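PDB 4H5G: amino acid ABC superfamily ATP binding cassette transporter, binding protein from Streptococcus pneumoniae, which binds L-arginine between its two lobes and probably delivers it, as a membrane-anchored lipoprotein, to an amino acid ABC importer. Local coordinates for residues 39-44 with 77-82; 14-19 with 54-59. All blocks are in the same frame, centred on the assembly; numbering follows the deposited sequence. Where two conformers were deposited one is given.

Contact 1. Residues 39-44 with 77-82. With ARG (arginine), chain L.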
ATOM      1  N   GLY A  39       4.671  -3.096  -9.918  1.00 19.83           N
ATOM      2  CA  GLY A  39       5.102  -2.715  -8.583  1.00 20.46           C
ATOM      3  C   GLY A  39       5.550  -3.913  -7.776  1.00 21.56           C
ATOM      4  O   GLY A  39       5.378  -5.060  -8.196  1.00 17.45           O
ATOM      5  N   ALA A  40       6.124  -3.656  -6.605  1.00 19.28           N
ATOM      6  CA  ALA A  40       6.693  -4.748  -5.813  1.00 17.28           C
ATOM      7  C   ALA A  40       5.615  -5.733  -5.350  1.00 17.35           C
ATOM      8  O   ALA A  40       5.856  -6.941  -5.296  1.00 19.19           O
ATOM      9  CB  ALA A  40       7.499  -4.204  -4.630  1.00 18.63           C
ATOM     10  N   ASP A  41       4.434  -5.221  -5.020  1.00 16.91           N
ATOM     11  CA  ASP A  41       3.323  -6.096  -4.606  1.00 17.07           C
ATOM     12  C   ASP A  41       2.869  -6.995  -5.748  1.00 17.14           C
ATOM     13  O   ASP A  41       2.436  -8.134  -5.525  1.00 16.73           O
ATOM     14  CB  ASP A  41       2.117  -5.271  -4.140  1.00 17.09           C
ATOM     15  CG  ASP A  41       2.173  -4.899  -2.660  1.00 20.40           C
ATOM     16  OD1 ASP A  41       3.060  -5.376  -1.926  1.00 18.69           O
ATOM     17  OD2 ASP A  41       1.284  -4.133  -2.221  1.00 17.73           O
ATOM     18  N   ILE A  42       2.963  -6.477  -6.967  1.00 16.50           N
ATOM     19  CA  ILE A  42       2.567  -7.242  -8.147  1.00 14.07           C
ATOM     20  C   ILE A  42       3.597  -8.334  -8.427  1.00 21.67           C
ATOM     21  O   ILE A  42       3.234  -9.466  -8.753  1.00 18.71           O
ATOM     22  CB  ILE A  42       2.398  -6.337  -9.384  1.00 19.45           C
ATOM     23  CG1 ILE A  42       1.483  -5.145  -9.067  1.00 19.87           C
ATOM     24  CG2 ILE A  42       1.879  -7.140 -10.587  1.00 18.41           C
ATOM     25  CD1 ILE A  42       0.163  -5.522  -8.403  1.00 21.44           C
ATOM     26  N   ASP A  43       4.877  -8.011  -8.277  1.00 18.08           N
ATOM     27  CA  ASP A  43       5.922  -9.016  -8.461  1.00 17.83           C
ATOM     28  C   ASP A  43       5.758 -10.118  -7.429  1.00 19.18           C
ATOM     29  O   ASP A  43       5.951 -11.298  -7.723  1.00 20.30           O
ATOM     30  CB  ASP A  43       7.326  -8.393  -8.335  1.00 16.95           C
ATOM     31  CG  ASP A  43       7.661  -7.433  -9.474  1.00 28.49           C
ATOM     32  OD1 ASP A  43       7.017  -7.487 -10.534  1.00 24.87           O
ATOM     33  OD2 ASP A  43       8.601  -6.634  -9.303  1.00 32.88           O
ATOM     34  N   MET A  44       5.413  -9.732  -6.207  1.00 16.99           N
ATOM     35  CA  MET A  44       5.198 -10.728  -5.150  1.00 13.12           C
ATOM     36  C   MET A  44       3.960 -11.566  -5.462  1.00 18.03           C
ATOM     37  O   MET A  44       3.978 -12.785  -5.322  1.00 18.76           O
ATOM     38  CB  MET A  44       5.033 -10.056  -3.785  1.00 13.52           C
ATOM     39  CG  MET A  44       4.730 -11.047  -2.662  1.00 18.17           C
ATOM     40  SD  MET A  44       4.594 -10.235  -1.063  1.00 18.33           S
ATOM     41  CE  MET A  44       3.217  -9.132  -1.401  1.00 16.85           C
ATOM     42  N   LEU A  77      -7.077 -13.051  -2.605  1.00 16.38           N
ATOM     43  CA  LEU A  77      -6.130 -12.379  -1.727  1.00 15.87           C
ATOM     44  C   LEU A  77      -6.296 -10.880  -1.918  1.00 18.27           C
ATOM     45  O   LEU A  77      -6.748 -10.434  -2.962  1.00 19.39           O
ATOM     46  CB  LEU A  77      -4.693 -12.738  -2.121  1.00 15.28           C
ATOM     47  CG  LEU A  77      -4.221 -14.191  -2.028  1.00 18.00           C
ATOM     48  CD1 LEU A  77      -2.784 -14.273  -2.572  1.00 19.08           C
ATOM     49  CD2 LEU A  77      -4.281 -14.684  -0.585  1.00 18.06           C
ATOM     50  N   ALA A  78      -5.893 -10.100  -0.924  1.00 18.72           N
ATOM     51  CA  ALA A  78      -5.745  -8.654  -1.126  1.00 16.22           C
ATOM     52  C   ALA A  78      -4.291  -8.305  -0.849  1.00 15.83           C
ATOM     53  O   ALA A  78      -3.739  -8.685   0.184  1.00 16.55           O
ATOM     54  CB  ALA A  78      -6.678  -7.886  -0.214  1.00 17.59           C
ATOM     55  N   VAL A  79      -3.665  -7.599  -1.785  1.00 17.27           N
ATOM     56  CA  VAL A  79      -2.258  -7.196  -1.643  1.00 15.68           C
ATOM     57  C   VAL A  79      -2.198  -5.751  -2.099  1.00 17.85           C
ATOM     58  O   VAL A  79      -2.347  -5.460  -3.285  1.00 16.89           O
ATOM     59  CB  VAL A  79      -1.324  -8.053  -2.506  1.00 15.84           C
ATOM     60  CG1 VAL A  79       0.139  -7.681  -2.232  1.00 18.06           C
ATOM     61  CG2 VAL A  79      -1.526  -9.559  -2.229  1.00 14.74           C
ATOM     62  N   ALA A  80      -2.005  -4.839  -1.150  1.00 15.86           N
ATOM     63  CA  ALA A  80      -2.077  -3.412  -1.479  1.00 16.40           C
ATOM     64  C   ALA A  80      -1.370  -2.574  -0.433  1.00 16.46           C
ATOM     65  O   ALA A  80      -1.911  -1.566   0.029  1.00 18.30           O
ATOM     66  CB  ALA A  80      -3.540  -2.977  -1.605  1.00 15.50           C
ATOM     67  N   GLY A  81      -0.166  -3.005  -0.049  1.00 14.74           N
ATOM     68  CA  GLY A  81       0.570  -2.304   1.003  1.00 15.99           C
ATOM     69  C   GLY A  81      -0.269  -2.239   2.268  1.00 21.19           C
ATOM     70  O   GLY A  81      -0.344  -1.208   2.952  1.00 18.03           O
ATOM     71  N   ILE A  82      -0.905  -3.359   2.588  1.00 16.61           N
ATOM     72  CA  ILE A  82      -1.913  -3.380   3.648  1.00 14.73           C
ATOM     73  C   ILE A  82      -1.291  -3.630   5.011  1.00 20.61           C
ATOM     74  O   ILE A  82      -0.712  -4.691   5.242  1.00 18.80           O
ATOM     75  CB  ILE A  82      -2.944  -4.489   3.389  1.00 15.38           C
ATOM     76  CG1 ILE A  82      -3.644  -4.256   2.040  1.00 16.46           C
ATOM     77  CG2 ILE A  82      -3.953  -4.572   4.542  1.00 17.16           C
ATOM     78  CD1 ILE A  82      -4.550  -5.420   1.609  1.00 18.08           C
TER
HETATM   79  N   ARG L 310      -0.617   0.918   4.695  1.00 15.67           N
HETATM   80  CA  ARG L 310      -1.865   1.694   4.761  1.00 19.70           C
HETATM   81  C   ARG L 310      -3.026   0.825   5.190  1.00 24.60           C
HETATM   82  O   ARG L 310      -2.980  -0.414   5.123  1.00 19.19           O
HETATM   83  CB  ARG L 310      -2.178   2.353   3.410  1.00 18.41           C
HETATM   84  CG  ARG L 310      -2.146   1.407   2.213  1.00 16.94           C
HETATM   85  CD  ARG L 310      -2.682   2.088   0.945  1.00 18.91           C
HETATM   86  NE  ARG L 310      -2.493   1.246  -0.245  1.00 17.27           N
HETATM   87  CZ  ARG L 310      -2.817   1.595  -1.486  1.00 21.47           C
HETATM   88  NH1 ARG L 310      -2.593   0.758  -2.498  1.00 17.58           N
HETATM   89  NH2 ARG L 310      -3.362   2.785  -1.713  1.00 17.60           N
HETATM   90  OXT ARG L 310      -4.053   1.353   5.627  1.00 17.55           O
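D41, in the first turn of the helix that starts at A40, faces V79, on the segment that strand 77-78 leads into, their CA atoms 6.4 Å apart, with G39 as the N-cap of that helix. The carboxylate of D41 reaches beyond V79 to the bend at A80 and G81. Its OD2 accepts the backbone N-H of G81 at 2.8 Å from G81 N, nearly in line with its own C-O bond, although the N-H...O angle is a bent 134°. OD1 is taken by the hydroxyl of Y228, so both oxygens of this buried group have donors. E26 brings a second carboxylate close to OD2, which could raise the proton affinity of the pair.

One methyl of V79 lies against the flat face of the carboxylate. This CG1, set anti to the backbone N (chi1 -175°), is 3.5 Å from both D41 CG and M44 CE. M44 runs extended as far as its sulfur and then turns at chi3 (61°), which carries CE over to the valine.

The bend held by D41 is part of the arginine pocket. A80 O accepts a hydrogen bond from the ligand NE at 2.9 Å, with a weaker bond from NH1, and G81 O accepts one from the ligand's amino N at 2.8 Å. D41 is thus a second-shell residue for two backbone carbonyls that grip the arginine at both ends.

Around this junction, helix 209-225 covers M44 through I219 and L222, helix 227-235 packs on A40, and strand 13-18 lies against V79 through V16.

Contact 2. Residues 14-19 with 54-59. With ARG (arginine), chain L.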
ATOM      1  N   LEU A  14      -5.212 -16.962  -9.826  1.00 19.24           N
ATOM      2  CA  LEU A  14      -5.185 -16.379  -8.485  1.00 19.82           C
ATOM      3  C   LEU A  14      -5.634 -14.929  -8.610  1.00 23.50           C
ATOM      4  O   LEU A  14      -4.975 -14.136  -9.279  1.00 20.94           O
ATOM      5  CB  LEU A  14      -3.759 -16.425  -7.943  1.00 18.40           C
ATOM      6  CG  LEU A  14      -3.534 -15.759  -6.584  1.00 18.74           C
ATOM      7  CD1 LEU A  14      -4.137 -16.603  -5.444  1.00 19.68           C
ATOM      8  CD2 LEU A  14      -2.028 -15.532  -6.354  1.00 21.67           C
ATOM      9  N   VAL A  15      -6.760 -14.571  -8.000  1.00 18.52           N
ATOM     10  CA  VAL A  15      -7.294 -13.217  -8.177  1.00 16.19           C
ATOM     11  C   VAL A  15      -6.853 -12.376  -6.991  1.00 21.76           C
ATOM     12  O   VAL A  15      -7.100 -12.737  -5.853  1.00 19.60           O
ATOM     13  CB  VAL A  15      -8.831 -13.233  -8.281  1.00 16.65           C
ATOM     14  CG1 VAL A  15      -9.371 -11.814  -8.442  1.00 18.35           C
ATOM     15  CG2 VAL A  15      -9.274 -14.126  -9.447  1.00 22.89           C
ATOM     16  N   VAL A  16      -6.183 -11.261  -7.262  1.00 16.80           N
ATOM     17  CA  VAL A  16      -5.622 -10.435  -6.199  1.00 18.36           C
ATOM     18  C   VAL A  16      -6.199  -9.030  -6.300  1.00 21.24           C
ATOM     19  O   VAL A  16      -6.039  -8.371  -7.323  1.00 17.82           O
ATOM     20  CB  VAL A  16      -4.079 -10.360  -6.336  1.00 19.81           C
ATOM     21  CG1 VAL A  16      -3.488  -9.382  -5.319  1.00 21.67           C
ATOM     22  CG2 VAL A  16      -3.439 -11.745  -6.199  1.00 17.65           C
ATOM     23  N   ALA A  17      -6.870  -8.580  -5.241  1.00 18.14           N
ATOM     24  CA  ALA A  17      -7.440  -7.231  -5.190  1.00 16.81           C
ATOM     25  C   ALA A  17      -6.350  -6.240  -4.792  1.00 20.57           C
ATOM     26  O   ALA A  17      -5.593  -6.480  -3.850  1.00 18.20           O
ATOM     27  CB  ALA A  17      -8.586  -7.178  -4.202  1.00 17.15           C
ATOM     28  N   THR A  18      -6.265  -5.121  -5.504  1.00 16.02           N
ATOM     29  CA  THR A  18      -5.257  -4.110  -5.185  1.00 14.09           C
ATOM     30  C   THR A  18      -5.748  -2.721  -5.586  1.00 19.46           C
ATOM     31  O   THR A  18      -6.761  -2.584  -6.254  1.00 19.64           O
ATOM     32  CB  THR A  18      -3.890  -4.393  -5.855  1.00 17.02           C
ATOM     33  OG1 THR A  18      -2.869  -3.662  -5.170  1.00 20.13           O
ATOM     34  CG2 THR A  18      -3.882  -3.960  -7.331  1.00 17.69           C
ATOM     35  N   SER A  19      -4.995  -1.701  -5.183  0.70 16.52           N
ATOM     36  CA  SER A  19      -5.308  -0.312  -5.511  0.70 18.29           C
ATOM     37  C   SER A  19      -4.056   0.326  -6.098  0.70 18.39           C
ATOM     38  O   SER A  19      -3.165   0.742  -5.360  0.70 19.11           O
ATOM     39  CB  SER A  19      -5.764   0.444  -4.254  0.70 18.93           C
ATOM     40  OG  SER A  19      -5.856   1.848  -4.461  0.70 17.83           O
ATOM     41  N   VAL A  54      -0.635 -21.190 -11.304  1.00 23.39           N
ATOM     42  CA  VAL A  54      -1.818 -20.579 -11.931  1.00 23.31           C
ATOM     43  C   VAL A  54      -1.514 -19.185 -12.471  1.00 25.89           C
ATOM     44  O   VAL A  54      -0.475 -18.596 -12.154  1.00 22.08           O
ATOM     45  CB  VAL A  54      -3.010 -20.484 -10.949  1.00 20.12           C
ATOM     46  CG1 VAL A  54      -3.425 -21.872 -10.457  1.00 23.01           C
ATOM     47  CG2 VAL A  54      -2.676 -19.563  -9.759  1.00 19.38           C
ATOM     48  N   LYS A  55      -2.425 -18.652 -13.280  1.00 23.30           N
ATOM     49  CA  LYS A  55      -2.279 -17.291 -13.793  1.00 21.31           C
ATOM     50  C   LYS A  55      -2.583 -16.274 -12.703  1.00 24.27           C
ATOM     51  O   LYS A  55      -3.404 -16.519 -11.814  1.00 27.80           O
ATOM     52  CB  LYS A  55      -3.223 -17.060 -14.977  1.00 24.98           C
ATOM     53  CG  LYS A  55      -2.963 -17.945 -16.185  1.00 45.64           C
ATOM     54  CD  LYS A  55      -3.628 -17.377 -17.436  1.00 59.35           C
ATOM     55  CE  LYS A  55      -5.125 -17.647 -17.448  1.00 66.65           C
ATOM     56  NZ  LYS A  55      -5.789 -16.994 -18.613  1.00 70.39           N
ATOM     57  N   LEU A  56      -1.926 -15.122 -12.759  1.00 21.25           N
ATOM     58  CA  LEU A  56      -2.244 -14.029 -11.834  1.00 21.57           C
ATOM     59  C   LEU A  56      -3.283 -13.126 -12.489  1.00 22.03           C
ATOM     60  O   LEU A  56      -3.118 -12.721 -13.639  1.00 22.75           O
ATOM     61  CB  LEU A  56      -0.989 -13.202 -11.560  1.00 20.52           C
ATOM     62  CG  LEU A  56      -1.206 -11.950 -10.712  1.00 21.72           C
ATOM     63  CD1 LEU A  56      -1.695 -12.300  -9.303  1.00 18.16           C
ATOM     64  CD2 LEU A  56       0.082 -11.124 -10.647  1.00 21.28           C
ATOM     65  N   GLU A  57      -4.351 -12.804 -11.763  1.00 17.31           N
ATOM     66  CA  GLU A  57      -5.332 -11.839 -12.259  1.00 17.09           C
ATOM     67  C   GLU A  57      -5.405 -10.700 -11.256  1.00 21.14           C
ATOM     68  O   GLU A  57      -5.753 -10.906 -10.096  1.00 22.04           O
ATOM     69  CB  GLU A  57      -6.699 -12.511 -12.422  1.00 22.10           C
ATOM     70  CG  GLU A  57      -7.799 -11.565 -12.852  1.00 29.37           C
ATOM     71  CD  GLU A  57      -9.073 -12.315 -13.223  1.00 45.75           C
ATOM     72  OE1 GLU A  57      -9.125 -12.899 -14.321  1.00 50.15           O
ATOM     73  OE2 GLU A  57     -10.011 -12.335 -12.406  1.00 45.42           O
ATOM     74  N   ILE A  58      -5.052  -9.499 -11.691  1.00 17.21           N
ATOM     75  CA  ILE A  58      -5.071  -8.337 -10.800  1.00 16.15           C
ATOM     76  C   ILE A  58      -6.411  -7.624 -10.935  1.00 20.70           C
ATOM     77  O   ILE A  58      -6.846  -7.304 -12.038  1.00 25.07           O
ATOM     78  CB  ILE A  58      -3.943  -7.349 -11.144  1.00 23.11           C
ATOM     79  CG1 ILE A  58      -2.575  -7.980 -10.890  1.00 22.79           C
ATOM     80  CG2 ILE A  58      -4.074  -6.071 -10.314  1.00 23.39           C
ATOM     81  CD1 ILE A  58      -2.289  -8.286  -9.446  1.00 30.14           C
ATOM     82  N   LEU A  59      -7.074  -7.406  -9.806  1.00 18.44           N
ATOM     83  CA  LEU A  59      -8.364  -6.722  -9.793  1.00 19.53           C
ATOM     84  C   LEU A  59      -8.143  -5.359  -9.161  1.00 22.86           C
ATOM     85  O   LEU A  59      -7.896  -5.270  -7.965  1.00 23.30           O
ATOM     86  CB  LEU A  59      -9.363  -7.544  -8.967  1.00 19.76           C
ATOM     87  CG  LEU A  59     -10.786  -7.009  -8.828  1.00 26.49           C
ATOM     88  CD1 LEU A  59     -11.480  -6.885 -10.188  1.00 33.81           C
ATOM     89  CD2 LEU A  59     -11.577  -7.927  -7.888  1.00 33.36           C
TER
HETATM   90  N   ARG L 310      -0.617   0.918   4.695  1.00 15.67           N
HETATM   91  CA  ARG L 310      -1.865   1.694   4.761  1.00 19.70           C
HETATM   92  C   ARG L 310      -3.026   0.825   5.190  1.00 24.60           C
HETATM   93  O   ARG L 310      -2.980  -0.414   5.123  1.00 19.19           O
HETATM   94  CB  ARG L 310      -2.178   2.353   3.410  1.00 18.41           C
HETATM   95  CG  ARG L 310      -2.146   1.407   2.213  1.00 16.94           C
HETATM   96  CD  ARG L 310      -2.682   2.088   0.945  1.00 18.91           C
HETATM   97  NE  ARG L 310      -2.493   1.246  -0.245  1.00 17.27           N
HETATM   98  CZ  ARG L 310      -2.817   1.595  -1.486  1.00 21.47           C
HETATM   99  NH1 ARG L 310      -2.593   0.758  -2.498  1.00 17.58           N
HETATM  100  NH2 ARG L 310      -3.362   2.785  -1.713  1.00 17.60           N
HETATM  101  OXT ARG L 310      -4.053   1.353   5.627  1.00 17.55           O
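L14 to A17 pair in parallel with L56 to L59, the two strands lying 4.7 Å apart at closest approach and twisted by 27°. Five backbone hydrogen bonds tie them, from L14 N to K55 O at 2.7 Å through to T18 N with L59 O at 3.0 Å. Between these rungs the CA-H groups of V15 and A17 point at E57 O and L59 O.

On the face of L14, V16, L56 and I58, branched side chains interlock. L56 CD1 sits in the hollow between L14 and V16, 3.6 Å from V16 CG2 and near L14 O, and I58 CD1 comes over V16 CB on its other flank. Bends at chi1 (-65°) and chi2 (-66°) of I58 carry CD1 there, while CG2 meets T18 CG2 obliquely at 3.7 Å. At the beginning of the ladder, V54 CG2 closes over the backbone N and CB of L14.

The face of V15, A17, E57 and L59 is shaped differently. Here E57 stands alongside V15, both pointing the same way, and its extended chain brings the carboxylate oxygen OE2, rather than the stem, to 3.5 Å from V15 CG2. L59 CB fits more loosely against V15 CG1, while A17 touches S69 of helix 66-71.

Where the central strand ends, S19 O accepts a hydrogen bond from NH1 of the bound arginine at 2.9 Å. Strand 13-18 is the middle of a three-stranded parallel sheet, between 55-60 and 77-78; helix 40-52 covers the L56 and I58 face through I42, A45 and Q46, and helix 4-11 packs on L14 and V54.

From the N terminus, strand 13-18 comes first, the chain then passes through the hairpin 27-38 into helix 40-52, and contact 2 closes the first loop when strand 55-60 returns beside 13-18, a beta-alpha-beta crossover. Contact 1 starts inside that loop and closes after helix 66-71, at 77-82, so the two closures cross. The two contacts touch directly, their centres about 9 Å apart: T18 OG1 bonds V79 O, and A17 N bonds L77 O, joining the strands of both into one sheet. Together they fasten helix 40-52 and the three strands of one lobe of this type II periplasmic binding protein fold, whose strands lead into segments presenting backbone carbonyls to arginine.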